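PDB 3IWT: molybdopterin biosynthesis protein MoaB from Sulfolobus tokodaii, which probably binds molybdopterin or a precursor of it during biosynthesis of the molybdenum cofactor. Local coordinates for residues Phe114-Arg119 with Thr135-Ala139. Numbering follows the deposited sequence. Where two conformers were deposited one is given.
Sequences FSDVFR and TKASA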
loop_
_atom_site.group_PDB
_atom_site.type_symbol
_atom_site.label_atom_id
_atom_site.label_comp_id
_atom_site.label_asym_id
_atom_site.label_seq_id
_atom_site.Cartn_x
_atom_site.Cartn_y
_atom_site.Cartn_z
ATOM N N PHE A 114 14.817 9.331 -8.219
ATOM C CA PHE A 114 15.160 9.259 -9.627
ATOM C C PHE A 114 13.992 9.728 -10.508
ATOM O O PHE A 114 14.217 10.412 -11.488
ATOM C CB PHE A 114 15.613 7.855 -10.081
ATOM C CG PHE A 114 16.001 7.811 -11.539
ATOM C CD1 PHE A 114 17.292 8.144 -11.951
ATOM C CD2 PHE A 114 15.061 7.464 -12.499
ATOM C CE1 PHE A 114 17.618 8.133 -13.285
ATOM C CE2 PHE A 114 15.387 7.457 -13.831
ATOM C CZ PHE A 114 16.655 7.789 -14.228
ATOM N N SER A 115 12.766 9.316 -10.176
ATOM C CA SER A 115 11.599 9.658 -10.990
ATOM C C SER A 115 11.381 11.185 -11.116
ATOM O O SER A 115 11.251 11.708 -12.226
ATOM C CB SER A 115 10.332 8.955 -10.477
ATOM O OG SER A 115 10.168 9.138 -9.085
ATOM N N ASP A 116 11.345 11.897 -9.997
ATOM C CA ASP A 116 11.141 13.353 -10.063
ATOM C C ASP A 116 12.333 14.153 -10.588
ATOM O O ASP A 116 12.164 15.153 -11.308
ATOM C CB ASP A 116 10.593 13.914 -8.722
ATOM C CG ASP A 116 11.408 13.498 -7.529
ATOM O OD1 ASP A 116 11.152 12.379 -7.037
ATOM O OD2 ASP A 116 12.301 14.273 -7.090
ATOM N N VAL A 117 13.553 13.729 -10.248
ATOM C CA VAL A 117 14.737 14.399 -10.777
ATOM C C VAL A 117 14.868 14.191 -12.302
ATOM O O VAL A 117 15.250 15.114 -13.022
ATOM C CB VAL A 117 16.013 14.012 -10.027
ATOM C CG1 VAL A 117 17.238 14.720 -10.666
ATOM C CG2 VAL A 117 15.881 14.375 -8.548
ATOM N N PHE A 118 14.496 13.013 -12.796
ATOM C CA PHE A 118 14.463 12.804 -14.236
ATOM C C PHE A 118 13.417 13.700 -14.901
ATOM O O PHE A 118 13.655 14.267 -15.969
ATOM C CB PHE A 118 14.222 11.344 -14.626
ATOM C CG PHE A 118 14.191 11.140 -16.132
ATOM C CD1 PHE A 118 15.353 11.283 -16.886
ATOM C CD2 PHE A 118 12.986 10.887 -16.797
ATOM C CE1 PHE A 118 15.322 11.127 -18.270
ATOM C CE2 PHE A 118 12.954 10.729 -18.187
ATOM C CZ PHE A 118 14.117 10.864 -18.915
ATOM N N ARG A 119 12.263 13.841 -14.259
ATOM C CA ARG A 119 11.230 14.732 -14.787
ATOM C C ARG A 119 11.688 16.203 -14.736
ATOM O O ARG A 119 11.363 16.982 -15.637
ATOM C CB ARG A 119 9.904 14.513 -14.073
ATOM C CG ARG A 119 9.264 13.208 -14.467
ATOM C CD ARG A 119 7.880 13.010 -13.869
ATOM N NE ARG A 119 7.839 12.747 -12.437
ATOM C CZ ARG A 119 7.658 11.555 -11.881
ATOM N NH1 ARG A 119 7.612 10.459 -12.617
ATOM N NH2 ARG A 119 7.536 11.452 -10.564
ATOM N N THR A 135 6.002 10.825 -18.144
ATOM C CA THR A 135 6.895 9.652 -17.947
ATOM C C THR A 135 6.908 9.183 -16.492
ATOM O O THR A 135 6.730 9.983 -15.572
ATOM C CB THR A 135 8.320 9.934 -18.423
ATOM O OG1 THR A 135 9.121 8.738 -18.350
ATOM C CG2 THR A 135 8.987 11.088 -17.623
ATOM N N LYS A 136 7.117 7.877 -16.322
ATOM C CA LYS A 136 7.280 7.224 -15.028
ATOM C C LYS A 136 8.640 6.521 -14.902
ATOM O O LYS A 136 8.803 5.600 -14.084
ATOM C CB LYS A 136 6.159 6.224 -14.803
ATOM C CG LYS A 136 4.796 6.791 -14.815
ATOM C CD LYS A 136 3.739 5.698 -14.563
ATOM C CE LYS A 136 3.472 4.855 -15.828
ATOM N NZ LYS A 136 2.258 4.038 -15.604
ATOM N N ALA A 137 9.612 6.953 -15.716
ATOM C CA ALA A 137 10.981 6.475 -15.615
ATOM C C ALA A 137 11.373 6.404 -14.133
ATOM O O ALA A 137 11.069 7.307 -13.362
ATOM C CB ALA A 137 11.944 7.370 -16.417
ATOM N N SER A 138 11.986 5.276 -13.745
ATOM C CA SER A 138 12.200 4.914 -12.343
ATOM C C SER A 138 13.526 4.190 -12.181
ATOM O O SER A 138 14.104 3.722 -13.165
ATOM C CB SER A 138 11.065 4.004 -11.860
ATOM O OG SER A 138 9.811 4.657 -11.892
ATOM N N ALA A 139 14.017 4.132 -10.944
ATOM C CA ALA A 139 15.250 3.408 -10.592
ATOM C C ALA A 139 15.046 2.708 -9.232
ATOM O O ALA A 139 14.194 3.115 -8.419
ATOM C CB ALA A 139 16.494 4.368 -10.563
HETATM O O HOH W 1 10.324 9.937 -14.225
HETATM O O HOH W 2 12.572 6.122 -9.088
#
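R119 and T135 meet where the backbones are 7.4 Å apart between CA atoms, and the gap narrows to 5.0 Å between the CA atoms of S115 and S138. Here helix 112-123 of the probable molybdopterin-binding domain, of the MogA/MoaB family, packs on strand 138-142 of the mixed sheet and on the loop leading into it. F114 points toward the strand: its CG anti to the backbone N (chi1 -178°) puts the ring against A139, CG lying 3.6 Å from A139 CB, while A137 O meets the ring edge near its plane. One turn on, F118 repeats this torsion and brings CD2 to 3.7 Å from A137 CB; the methyl CG2 of T135 sits at the F118 ring edge. L164 of helix 154-176 touches both phenylalanines, and Y133 of the second subunit meets the F114 ring edge-to-face. Along the polar side, water 1 donates to S115 O and A137 O, bridging helix and loop, and S115 CA makes a CH···O contact with A137 O (3.4 Å). The R119 chain, bent at chi3 (-72°), folds its guanidinium back over S115 O, which lies above the centre of one face. From there NH1 donates to T135 O at 3.1 Å, a bent bond (143° at the hydrogen) tilted from the guanidinium plane. Outside the two segments, R119 NE forms a salt bridge with D116 of the third subunit. Replacing R119 by a leucine would probably leave T135 O without this donor and that aspartate without its charged mate at the subunit interface. The loop is also braced internally: T135 OG1 accepts from A137 N in an ST turn, and S138 OG donates to K136 O at 2.6 Å.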